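Local coordinates for Poly(A) ribonuclease pop2 (Schizosaccharomyces pombe, PDB 2P51), which removes the poly(A) tails of messenger RNAs as a metal-dependent 3'-exoribonuclease, the catalytic component of the CCR4-NOT complex, at residues A[87-91]-A[237-243]; A[34-38]-A[105-109]; A[46-50]-A[161-166]. One frame throughout, in Å; residues are numbered along the deposited sequence.

Contact 1: A[87-91]-A[237-243]; sequences QIGLA and QAGSDAL. With MG (magnesium ion), chain C.
G89 and G239 bring strand and helix so close that their CA atoms lie 4.1 Å apart. There is no room for a side chain at G89, which faces the A238 carbonyl; its CA-H points almost straight at A238 O, 3.6 Å away. Alanines line the interface beside the glycines: A238 CB rests on G89 N at 3.4 Å, A242 CB on G89 O, and A91 CB packs against L243 CA. At the helix start, Q87 reaches over with its chain extended beyond CG. Its OE1 accepts the first-turn N-H of A238 in a nearly straight bond (2.9 Å, 172°), the donor standing above the carbonyl plane, while NE2 donates to Q237 OE1 at 3.2 Å and also to N109. The two amides are turned 33° from each other, and Q237 NE2 goes on to S130 O. A leucine in place of Q87 would probably leave A238 N without its acceptor and the Q237 amide less firmly fixed. One turn on, D241 OD2 binds a magnesium ion at 2.0 Å, joined by D51, E53 and three waters. This helix, laid on the sheet and carrying the last acidic ligand, belongs to the DEDD nuclease active site.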
ATOM      1  N   GLN A  87      -8.908   0.088   3.084  1.00 12.73           N
ATOM      2  CA  GLN A  87      -8.016  -0.798   3.792  1.00 12.08           C
ATOM      3  C   GLN A  87      -6.551  -0.408   3.507  1.00 11.06           C
ATOM      4  O   GLN A  87      -6.259   0.054   2.406  1.00 13.51           O
ATOM      5  CB  GLN A  87      -8.044  -2.281   3.373  1.00 16.19           C
ATOM      6  CG  GLN A  87      -9.212  -3.105   3.795  1.00 18.12           C
ATOM      7  CD  GLN A  87      -9.140  -4.539   3.322  1.00 16.24           C
ATOM      8  OE1 GLN A  87      -8.659  -4.784   2.182  1.00 16.33           O
ATOM      9  NE2 GLN A  87      -9.625  -5.463   4.103  1.00 17.85           N
ATOM     10  N   ILE A  88      -5.676  -0.639   4.462  1.00 11.77           N
ATOM     11  CA  ILE A  88      -4.232  -0.587   4.217  1.00 12.13           C
ATOM     12  C   ILE A  88      -3.639  -1.913   4.652  1.00 11.30           C
ATOM     13  O   ILE A  88      -3.956  -2.358   5.763  1.00 14.79           O
ATOM     14  CB  ILE A  88      -3.503   0.540   4.975  1.00 12.19           C
ATOM     15  CG1 ILE A  88      -3.984   1.924   4.527  1.00 14.32           C
ATOM     16  CG2 ILE A  88      -1.987   0.397   4.851  1.00 13.87           C
ATOM     17  CD1 ILE A  88      -3.474   3.117   5.298  1.00 15.77           C
ATOM     18  N   GLY A  89      -2.793  -2.503   3.838  1.00 11.53           N
ATOM     19  CA  GLY A  89      -2.090  -3.756   4.180  1.00 11.92           C
ATOM     20  C   GLY A  89      -0.615  -3.488   4.403  1.00 10.79           C
ATOM     21  O   GLY A  89      -0.012  -2.797   3.557  1.00 12.18           O
ATOM     22  N   LEU A  90      -0.084  -3.960   5.540  1.00 11.48           N
ATOM     23  CA  LEU A  90       1.332  -3.834   5.809  1.00 11.07           C
ATOM     24  C   LEU A  90       1.911  -5.221   6.137  1.00 10.99           C
ATOM     25  O   LEU A  90       1.511  -5.817   7.129  1.00 13.09           O
ATOM     26  CB  LEU A  90       1.605  -2.888   6.979  1.00 12.32           C
ATOM     27  CG  LEU A  90       1.106  -1.449   6.916  1.00 11.81           C
ATOM     28  CD1 LEU A  90       1.443  -0.696   8.199  1.00 15.21           C
ATOM     29  CD2 LEU A  90       1.683  -0.735   5.692  1.00 14.49           C
ATOM     30  N   ALA A  91       2.857  -5.683   5.327  1.00 11.01           N
ATOM     31  CA  ALA A  91       3.499  -6.972   5.497  1.00 11.38           C
ATOM     32  C   ALA A  91       4.976  -6.743   5.824  1.00 11.56           C
ATOM     33  O   ALA A  91       5.713  -6.176   5.019  1.00 14.71           O
ATOM     34  CB  ALA A  91       3.332  -7.820   4.234  1.00 13.41           C
ATOM     35  N   GLN A 237      -7.717  -7.992  -1.382  1.00 17.99           N
ATOM     36  CA  GLN A 237      -7.783  -7.482  -0.021  1.00 15.33           C
ATOM     37  C   GLN A 237      -6.371  -7.004   0.333  1.00 12.37           C
ATOM     38  O   GLN A 237      -5.427  -7.694  -0.074  1.00 16.72           O
ATOM     39  CB  GLN A 237      -8.346  -8.460   1.026  1.00 18.81           C
ATOM     40  CG  GLN A 237      -9.884  -8.577   0.810  1.00 22.18           C
ATOM     41  CD  GLN A 237     -10.616  -8.946   2.074  1.00 28.08           C
ATOM     42  OE1 GLN A 237     -10.462  -8.362   3.142  1.00 34.75           O
ATOM     43  NE2 GLN A 237     -11.460 -10.001   2.041  1.00 29.06           N
ATOM     44  N   ALA A 238      -6.248  -5.868   1.017  1.00 12.92           N
ATOM     45  CA  ALA A 238      -4.915  -5.230   1.061  1.00 12.98           C
ATOM     46  C   ALA A 238      -3.907  -6.056   1.837  1.00 12.25           C
ATOM     47  O   ALA A 238      -2.718  -6.019   1.502  1.00 13.29           O
ATOM     48  CB  ALA A 238      -4.978  -3.831   1.608  1.00 13.79           C
ATOM     49  N   GLY A 239      -4.300  -6.778   2.880  1.00 13.23           N
ATOM     50  CA  GLY A 239      -3.386  -7.593   3.651  1.00 13.56           C
ATOM     51  C   GLY A 239      -2.734  -8.636   2.787  1.00 13.77           C
ATOM     52  O   GLY A 239      -1.492  -8.757   2.700  1.00 14.53           O
ATOM     53  N   SER A 240      -3.527  -9.415   2.078  1.00 14.41           N
ATOM     54  CA  SER A 240      -3.051 -10.479   1.200  1.00 13.93           C
ATOM     55  C   SER A 240      -2.265  -9.895   0.042  1.00 14.16           C
ATOM     56  O   SER A 240      -1.190 -10.416  -0.316  1.00 13.63           O
ATOM     57  CB  SER A 240      -4.279 -11.259   0.699  1.00 15.95           C
ATOM     58  OG  SER A 240      -3.851 -12.266  -0.205  1.00 16.92           O
ATOM     59  N   ASP A 241      -2.769  -8.809  -0.541  1.00 13.19           N
ATOM     60  CA  ASP A 241      -2.019  -8.213  -1.662  1.00 13.45           C
ATOM     61  C   ASP A 241      -0.651  -7.685  -1.201  1.00 11.30           C
ATOM     62  O   ASP A 241       0.348  -7.829  -1.948  1.00 13.55           O
ATOM     63  CB  ASP A 241      -2.804  -7.078  -2.303  1.00 14.39           C
ATOM     64  CG  ASP A 241      -4.091  -7.485  -2.991  1.00 18.98           C
ATOM     65  OD1 ASP A 241      -4.275  -8.685  -3.334  1.00 18.81           O
ATOM     66  OD2 ASP A 241      -4.979  -6.611  -3.220  1.00 16.24           O
ATOM     67  N   ALA A 242      -0.571  -7.103  -0.024  1.00 10.99           N
ATOM     68  CA  ALA A 242       0.714  -6.594   0.489  1.00 11.70           C
ATOM     69  C   ALA A 242       1.668  -7.738   0.734  1.00 11.78           C
ATOM     70  O   ALA A 242       2.891  -7.692   0.505  1.00 12.82           O
ATOM     71  CB  ALA A 242       0.487  -5.813   1.792  1.00 12.11           C
ATOM     72  N   LEU A 243       1.155  -8.858   1.244  1.00 12.24           N
ATOM     73  CA  LEU A 243       2.043 -10.002   1.502  1.00 12.69           C
ATOM     74  C   LEU A 243       2.562 -10.567   0.197  1.00 12.58           C
ATOM     75  O   LEU A 243       3.718 -10.979   0.050  1.00 14.74           O
ATOM     76  CB  LEU A 243       1.230 -11.065   2.256  1.00 14.85           C
ATOM     77  CG  LEU A 243       1.895 -12.439   2.450  1.00 15.82           C
ATOM     78  CD1 LEU A 243       3.188 -12.309   3.216  1.00 15.92           C
ATOM     79  CD2 LEU A 243       0.955 -13.391   3.183  1.00 16.75           C
TER
HETATM   80 MG    MG C2002      -5.101  -4.605  -3.584  0.86 15.85          MG
HETATM   81  O   HOH W   1      -5.335  -2.585  -4.211  0.78 15.06           O
HETATM   82  O   HOH W   2      -3.836  -5.084  -5.190  0.95 21.84           O
HETATM   83  O   HOH W   3      -6.767  -4.898  -4.801  0.86 17.18           O

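Contact 2: A[34-38]-A[105-109]; sequences EMNLI and TWQFN
E34 and W106 make the one hydrogen bond between helix 34-38 and strand 105-109. The indole NE1 donates to E34 OE1 over 2.8 Å, and the acceptor lies practically in the ring plane. On the carboxylate it is the anti lone pair of OE1 that is used, the one away from OE2, with the carboxylate turned 44° from the indole. A bend at chi2 (-61°) folds the E34 chain so that OE1 comes to the indole edge. OE2 has a mate of its own, forming a salt bridge with R24 of the neighbouring strand 23-26; that positive charge, together with the indole N-H, would be expected to favour an ionised E34.

The CH-pi contact comes from I38. Its CG1 sits over the middle of the W106 six-membered ring, 3.5 Å from the centroid and only 12° off the normal, and the isoleucine and indole chains run past one another head to tail. This is helix-on-sheet packing in the RNase H-like DEDD nuclease fold: helix 31-41 lies against one face of the central sheet and runs roughly antiparallel to the strand here.

The sulfur-aromatic contact is a Met-aromatic pair at F108. Bends at chi2 and chi3 bring M35 SD back to the ring, 4.6 Å from its centroid in an oblique approach, although the side chain sets out away from the strand.

Purely apolar touches complete the interface. I38 CD1 meets the edge of F108 at CZ, 3.5 Å away, which puts this isoleucine between the two aromatic residues. L37 CD2 closes on the W106 edge at CZ2, 3.9 Å off, and the ring of F147 meets that of F108.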
ATOM      1  N   GLU A  34      -2.355  -3.543  18.005  1.00 15.65           N
ATOM      2  CA  GLU A  34      -1.681  -4.067  16.820  1.00 15.27           C
ATOM      3  C   GLU A  34      -0.528  -3.150  16.433  1.00 14.08           C
ATOM      4  O   GLU A  34       0.533  -3.642  16.019  1.00 15.38           O
ATOM      5  CB  GLU A  34      -2.707  -4.261  15.687  1.00 17.34           C
ATOM      6  CG  GLU A  34      -3.714  -5.368  16.033  1.00 16.90           C
ATOM      7  CD  GLU A  34      -3.050  -6.723  16.246  1.00 18.40           C
ATOM      8  OE1 GLU A  34      -2.043  -7.106  15.557  1.00 16.80           O
ATOM      9  OE2 GLU A  34      -3.546  -7.435  17.149  1.00 25.90           O
ATOM     10  N   MET A  35      -0.732  -1.813  16.540  1.00 14.45           N
ATOM     11  CA  MET A  35       0.419  -0.935  16.257  1.00 15.27           C
ATOM     12  C   MET A  35       1.547  -1.207  17.242  1.00 14.95           C
ATOM     13  O   MET A  35       2.721  -1.159  16.844  1.00 15.53           O
ATOM     14  CB  MET A  35       0.003   0.546  16.297  1.00 17.66           C
ATOM     15  CG  MET A  35      -0.905   0.936  15.124  1.00 19.05           C
ATOM     16  SD  MET A  35      -0.099   0.671  13.504  1.00 25.83           S
ATOM     17  CE  MET A  35       1.338   1.639  13.759  1.00 23.62           C
ATOM     18  N   ASN A  36       1.212  -1.508  18.487  1.00 14.73           N
ATOM     19  CA  ASN A  36       2.258  -1.797  19.485  1.00 14.60           C
ATOM     20  C   ASN A  36       3.018  -3.049  19.042  1.00 13.67           C
ATOM     21  O   ASN A  36       4.255  -3.084  19.156  1.00 16.16           O
ATOM     22  CB  ASN A  36       1.721  -1.996  20.910  1.00 17.22           C
ATOM     23  CG  ASN A  36       1.257  -0.747  21.585  1.00 23.90           C
ATOM     24  OD1 ASN A  36       0.532  -0.767  22.624  1.00 29.38           O
ATOM     25  ND2 ASN A  36       1.679   0.369  21.036  1.00 24.61           N
ATOM     26  N   LEU A  37       2.299  -4.048  18.553  1.00 13.58           N
ATOM     27  CA  LEU A  37       2.974  -5.285  18.103  1.00 12.40           C
ATOM     28  C   LEU A  37       3.903  -4.991  16.931  1.00 12.52           C
ATOM     29  O   LEU A  37       5.057  -5.415  16.914  1.00 13.59           O
ATOM     30  CB  LEU A  37       1.947  -6.335  17.741  1.00 13.01           C
ATOM     31  CG  LEU A  37       2.471  -7.718  17.317  1.00 14.16           C
ATOM     32  CD1 LEU A  37       3.427  -8.340  18.327  1.00 17.35           C
ATOM     33  CD2 LEU A  37       1.285  -8.631  17.057  1.00 14.78           C
ATOM     34  N   ILE A  38       3.376  -4.264  15.933  1.00 12.84           N
ATOM     35  CA  ILE A  38       4.213  -3.833  14.800  1.00 12.61           C
ATOM     36  C   ILE A  38       5.418  -3.058  15.289  1.00 13.08           C
ATOM     37  O   ILE A  38       6.532  -3.340  14.822  1.00 13.95           O
ATOM     38  CB  ILE A  38       3.393  -3.022  13.795  1.00 13.99           C
ATOM     39  CG1 ILE A  38       2.364  -3.937  13.106  1.00 13.08           C
ATOM     40  CG2 ILE A  38       4.290  -2.306  12.763  1.00 17.07           C
ATOM     41  CD1 ILE A  38       1.289  -3.185  12.326  1.00 14.78           C
ATOM     42  N   THR A 105       1.101 -10.642   7.648  1.00 15.14           N
ATOM     43  CA  THR A 105       0.678  -9.319   7.194  1.00 12.99           C
ATOM     44  C   THR A 105      -0.405  -8.779   8.124  1.00 13.13           C
ATOM     45  O   THR A 105      -1.126  -9.549   8.778  1.00 15.16           O
ATOM     46  CB  THR A 105       0.202  -9.389   5.728  1.00 13.54           C
ATOM     47  OG1 THR A 105      -0.083  -8.073   5.245  1.00 14.39           O
ATOM     48  CG2 THR A 105      -1.091 -10.203   5.589  1.00 15.32           C
ATOM     49  N   TRP A 106      -0.548  -7.451   8.213  1.00 13.83           N
ATOM     50  CA  TRP A 106      -1.622  -6.790   8.920  1.00 13.21           C
ATOM     51  C   TRP A 106      -2.555  -6.137   7.901  1.00 13.41           C
ATOM     52  O   TRP A 106      -2.077  -5.590   6.895  1.00 16.12           O
ATOM     53  CB  TRP A 106      -1.093  -5.663   9.823  1.00 13.81           C
ATOM     54  CG  TRP A 106      -0.533  -6.171  11.125  1.00 13.36           C
ATOM     55  CD1 TRP A 106      -1.229  -6.221  12.316  1.00 13.81           C
ATOM     56  CD2 TRP A 106       0.778  -6.688  11.396  1.00 14.12           C
ATOM     57  NE1 TRP A 106      -0.414  -6.743  13.305  1.00 15.12           N
ATOM     58  CE2 TRP A 106       0.798  -7.031  12.783  1.00 15.14           C
ATOM     59  CE3 TRP A 106       1.927  -6.901  10.629  1.00 14.20           C
ATOM     60  CZ2 TRP A 106       1.932  -7.568  13.398  1.00 14.97           C
ATOM     61  CZ3 TRP A 106       3.062  -7.428  11.222  1.00 16.83           C
ATOM     62  CH2 TRP A 106       3.056  -7.756  12.597  1.00 17.30           C
ATOM     63  N   GLN A 107      -3.833  -6.181   8.226  1.00 13.41           N
ATOM     64  CA  GLN A 107      -4.820  -5.540   7.399  1.00 13.85           C
ATOM     65  C   GLN A 107      -5.602  -4.547   8.261  1.00 13.14           C
ATOM     66  O   GLN A 107      -6.383  -4.940   9.116  1.00 15.40           O
ATOM     67  CB  GLN A 107      -5.750  -6.615   6.834  1.00 16.50           C
ATOM     68  CG  GLN A 107      -6.893  -6.108   5.975  1.00 16.55           C
ATOM     69  CD  GLN A 107      -7.386  -7.274   5.098  1.00 15.63           C
ATOM     70  OE1 GLN A 107      -6.890  -7.372   3.962  1.00 17.34           O
ATOM     71  NE2 GLN A 107      -8.314  -8.058   5.611  1.00 17.38           N
ATOM     72  N   PHE A 108      -5.414  -3.250   8.003  1.00 13.89           N
ATOM     73  CA  PHE A 108      -6.074  -2.177   8.719  1.00 13.36           C
ATOM     74  C   PHE A 108      -7.372  -1.841   7.994  1.00 13.53           C
ATOM     75  O   PHE A 108      -7.308  -1.544   6.786  1.00 15.16           O
ATOM     76  CB  PHE A 108      -5.172  -0.937   8.745  1.00 13.83           C
ATOM     77  CG  PHE A 108      -3.923  -1.179   9.576  1.00 12.63           C
ATOM     78  CD1 PHE A 108      -3.905  -0.808  10.915  1.00 14.53           C
ATOM     79  CD2 PHE A 108      -2.809  -1.780   9.046  1.00 13.70           C
ATOM     80  CE1 PHE A 108      -2.771  -1.053  11.679  1.00 15.96           C
ATOM     81  CE2 PHE A 108      -1.677  -2.034   9.822  1.00 14.58           C
ATOM     82  CZ  PHE A 108      -1.643  -1.702  11.151  1.00 16.75           C
ATOM     83  N   ASN A 109      -8.496  -1.911   8.686  1.00 13.04           N
ATOM     84  CA  ASN A 109      -9.808  -1.695   8.064  1.00 14.26           C
ATOM     85  C   ASN A 109     -10.405  -0.355   8.471  1.00 13.23           C
ATOM     86  O   ASN A 109     -10.565  -0.141   9.695  1.00 14.50           O
ATOM     87  CB  ASN A 109     -10.720  -2.859   8.507  1.00 15.18           C
ATOM     88  CG  ASN A 109     -10.166  -4.194   7.993  1.00 14.96           C
ATOM     89  OD1 ASN A 109     -10.089  -4.417   6.774  1.00 18.22           O
ATOM     90  ND2 ASN A 109      -9.771  -5.037   8.944  1.00 17.35           N
TER

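Contact 3: A[46-50]-A[161-166]; sequences PVVSM and EVTWIT
V48 and W164, a bridged pair on neighbouring parallel strands, leave the sheet together on one face, the valine methyl laid over the indole. With CG1 anti to the backbone N (chi1 179°), V48 sets that methyl 3.9 Å from the centroid of the W164 six-membered ring and 11° off its normal, a CH-pi contact. M50 meets the rim of the same ring, near its plane: its CB stands 3.9 Å from W164 CZ3. The indole is fixed further by NE1, which hydrogen-bonds L156 O, and by an edge-to-face meeting with F200. The other V48 methyl, CG2, touches V162 CG1 at 3.8 Å, where those two side chains cross.

On the opposite face, V47 CG1 meets I165 CG1 at 3.7 Å, and S49 OG lies against I165 CB. Helix 238-257 packs over V47, S49 and I165; helix 170-181 touches M50, W164 and T166.

Between the faces, four backbone bonds hold the strands in parallel register. P46 O receives T163 N, V48 N reaches T163 O at 2.8 Å, V48 O takes I165 N, and M50 N reaches I165 O. Just beyond M50, strand 47-53 supplies the metal ligands D51 and E53, while M50 itself touches D172 on helix 170-181. A parallel strand pair whose first strand leads into the acidic cluster is characteristic of DEDD exonucleases.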
ATOM      1  N   PRO A  46      12.559  -4.971   9.071  1.00 12.61           N
ATOM      2  CA  PRO A  46      12.482  -3.580   8.640  1.00 12.36           C
ATOM      3  C   PRO A  46      12.094  -3.379   7.196  1.00 11.58           C
ATOM      4  O   PRO A  46      12.261  -2.261   6.664  1.00 15.00           O
ATOM      5  CB  PRO A  46      13.928  -3.088   8.882  1.00 13.81           C
ATOM      6  CG  PRO A  46      14.772  -4.309   8.611  1.00 14.46           C
ATOM      7  CD  PRO A  46      13.956  -5.484   9.099  1.00 13.17           C
ATOM      8  N   VAL A  47      11.579  -4.371   6.512  1.00 12.18           N
ATOM      9  CA  VAL A  47      11.132  -4.293   5.110  1.00 11.23           C
ATOM     10  C   VAL A  47       9.589  -4.342   5.153  1.00 12.17           C
ATOM     11  O   VAL A  47       9.016  -5.354   5.543  1.00 13.75           O
ATOM     12  CB  VAL A  47      11.730  -5.369   4.211  1.00 11.91           C
ATOM     13  CG1 VAL A  47      11.200  -5.215   2.768  1.00 13.64           C
ATOM     14  CG2 VAL A  47      13.248  -5.310   4.216  1.00 12.95           C
ATOM     15  N   VAL A  48       8.959  -3.214   4.796  1.00 12.26           N
ATOM     16  CA  VAL A  48       7.494  -3.141   4.876  1.00 11.88           C
ATOM     17  C   VAL A  48       6.881  -3.148   3.478  1.00 11.65           C
ATOM     18  O   VAL A  48       7.209  -2.208   2.710  1.00 12.46           O
ATOM     19  CB  VAL A  48       7.082  -1.848   5.569  1.00 12.06           C
ATOM     20  CG1 VAL A  48       5.549  -1.762   5.630  1.00 13.52           C
ATOM     21  CG2 VAL A  48       7.679  -1.712   6.979  1.00 13.55           C
ATOM     22  N   SER A  49       6.041  -4.115   3.152  1.00 12.10           N
ATOM     23  CA  SER A  49       5.361  -4.158   1.838  1.00 10.64           C
ATOM     24  C   SER A  49       3.939  -3.669   2.021  1.00 10.26           C
ATOM     25  O   SER A  49       3.342  -4.055   3.059  1.00 11.57           O
ATOM     26  CB  SER A  49       5.383  -5.572   1.226  1.00 14.51           C
ATOM     27  OG  SER A  49       6.770  -5.930   1.044  1.00 14.57           O
ATOM     28  N   MET A  50       3.435  -2.875   1.062  1.00 10.86           N
ATOM     29  CA  MET A  50       2.170  -2.180   1.322  1.00 10.35           C
ATOM     30  C   MET A  50       1.269  -2.222   0.104  1.00 10.42           C
ATOM     31  O   MET A  50       1.741  -2.194  -1.049  1.00 12.75           O
ATOM     32  CB  MET A  50       2.463  -0.721   1.735  1.00 11.41           C
ATOM     33  CG  MET A  50       1.288   0.184   1.987  1.00 14.00           C
ATOM     34  SD  MET A  50       0.656   0.968   0.469  1.00 15.39           S
ATOM     35  CE  MET A  50       1.937   2.230   0.254  1.00 14.59           C
ATOM     36  N   GLU A 161      16.268   3.418   7.774  1.00 16.93           N
ATOM     37  CA  GLU A 161      16.479   2.018   8.142  1.00 18.67           C
ATOM     38  C   GLU A 161      15.391   1.059   7.657  1.00 15.70           C
ATOM     39  O   GLU A 161      15.567  -0.173   7.674  1.00 15.93           O
ATOM     40  CB  GLU A 161      16.581   1.891   9.669  1.00 26.66           C
ATOM     41  CG  GLU A 161      17.723   2.652  10.340  1.00 29.13           C
ATOM     42  CD  GLU A 161      17.348   4.105  10.640  1.00 34.60           C
ATOM     43  OE1 GLU A 161      18.195   4.727  11.313  1.00 48.88           O
ATOM     44  OE2 GLU A 161      16.311   4.678  10.245  1.00 27.08           O
ATOM     45  N   VAL A 162      14.270   1.622   7.266  1.00 13.52           N
ATOM     46  CA  VAL A 162      13.101   0.847   6.852  1.00 11.88           C
ATOM     47  C   VAL A 162      12.918   1.003   5.360  1.00 11.87           C
ATOM     48  O   VAL A 162      12.980   2.121   4.827  1.00 15.68           O
ATOM     49  CB  VAL A 162      11.819   1.356   7.606  1.00 14.62           C
ATOM     50  CG1 VAL A 162      10.571   0.689   7.060  1.00 13.70           C
ATOM     51  CG2 VAL A 162      11.984   1.103   9.112  1.00 15.78           C
ATOM     52  N   THR A 163      12.706  -0.114   4.668  1.00 12.43           N
ATOM     53  CA  THR A 163      12.485  -0.095   3.217  1.00 12.93           C
ATOM     54  C   THR A 163      10.995  -0.333   2.934  1.00 12.24           C
ATOM     55  O   THR A 163      10.499  -1.303   3.485  1.00 14.17           O
ATOM     56  CB  THR A 163      13.326  -1.178   2.518  1.00 16.02           C
ATOM     57  OG1 THR A 163      14.742  -0.986   2.812  1.00 17.93           O
ATOM     58  CG2 THR A 163      13.157  -1.087   1.004  1.00 16.54           C
ATOM     59  N   TRP A 164      10.370   0.498   2.127  1.00 11.43           N
ATOM     60  CA  TRP A 164       8.978   0.247   1.742  1.00 11.08           C
ATOM     61  C   TRP A 164       8.907  -0.355   0.345  1.00 10.79           C
ATOM     62  O   TRP A 164       9.611   0.103  -0.575  1.00 13.24           O
ATOM     63  CB  TRP A 164       8.167   1.555   1.757  1.00 13.79           C
ATOM     64  CG  TRP A 164       7.834   1.975   3.165  1.00 12.55           C
ATOM     65  CD1 TRP A 164       8.710   2.477   4.100  1.00 15.44           C
ATOM     66  CD2 TRP A 164       6.539   1.917   3.791  1.00 12.06           C
ATOM     67  NE1 TRP A 164       8.014   2.732   5.276  1.00 14.64           N
ATOM     68  CE2 TRP A 164       6.682   2.400   5.117  1.00 14.29           C
ATOM     69  CE3 TRP A 164       5.247   1.497   3.366  1.00 12.41           C
ATOM     70  CZ2 TRP A 164       5.604   2.483   6.018  1.00 12.52           C
ATOM     71  CZ3 TRP A 164       4.209   1.589   4.274  1.00 12.92           C
ATOM     72  CH2 TRP A 164       4.367   2.069   5.587  1.00 12.26           C
ATOM     73  N   ILE A 165       8.101  -1.390   0.183  1.00 10.88           N
ATOM     74  CA  ILE A 165       7.924  -2.119  -1.080  1.00 11.44           C
ATOM     75  C   ILE A 165       6.491  -1.982  -1.525  1.00 11.43           C
ATOM     76  O   ILE A 165       5.584  -2.198  -0.723  1.00 12.50           O
ATOM     77  CB  ILE A 165       8.268  -3.603  -0.906  1.00 12.63           C
ATOM     78  CG1 ILE A 165       9.606  -3.822  -0.242  1.00 13.60           C
ATOM     79  CG2 ILE A 165       8.159  -4.321  -2.273  1.00 15.39           C
ATOM     80  CD1 ILE A 165      10.766  -3.193  -1.016  1.00 16.47           C
ATOM     81  N   THR A 166       6.286  -1.607  -2.807  1.00 11.46           N
ATOM     82  CA  THR A 166       4.926  -1.338  -3.293  1.00 11.39           C
ATOM     83  C   THR A 166       4.808  -1.901  -4.692  1.00 11.32           C
ATOM     84  O   THR A 166       5.775  -2.435  -5.241  1.00 13.09           O
ATOM     85  CB  THR A 166       4.639   0.180  -3.293  1.00 13.67           C
ATOM     86  OG1 THR A 166       5.608   0.792  -4.166  1.00 14.58           O
ATOM     87  CG2 THR A 166       4.776   0.784  -1.871  1.00 16.58           C
TER

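From the N terminus, helix 31-41 comes first and meets strand 105-109 in contact 2, closing a stretch of 66 residues. Strand 47-53 follows and pairs with strand 163-166 in contact 3, spanning 110 residues; strand 87-93 then meets helix 238-257 in contact 1, the longest closure at 145. The three cross pairwise, with alternating segments and no nesting. All reach one mixed sheet, where 105-109, 87-93, 47-53 and 163-166 are successive neighbours: L90 O bonds W106 N, and A91 O bonds S49 N. Contacts 1 and 2 set helices on opposite faces of it, and contact 3 lies within the sheet itself.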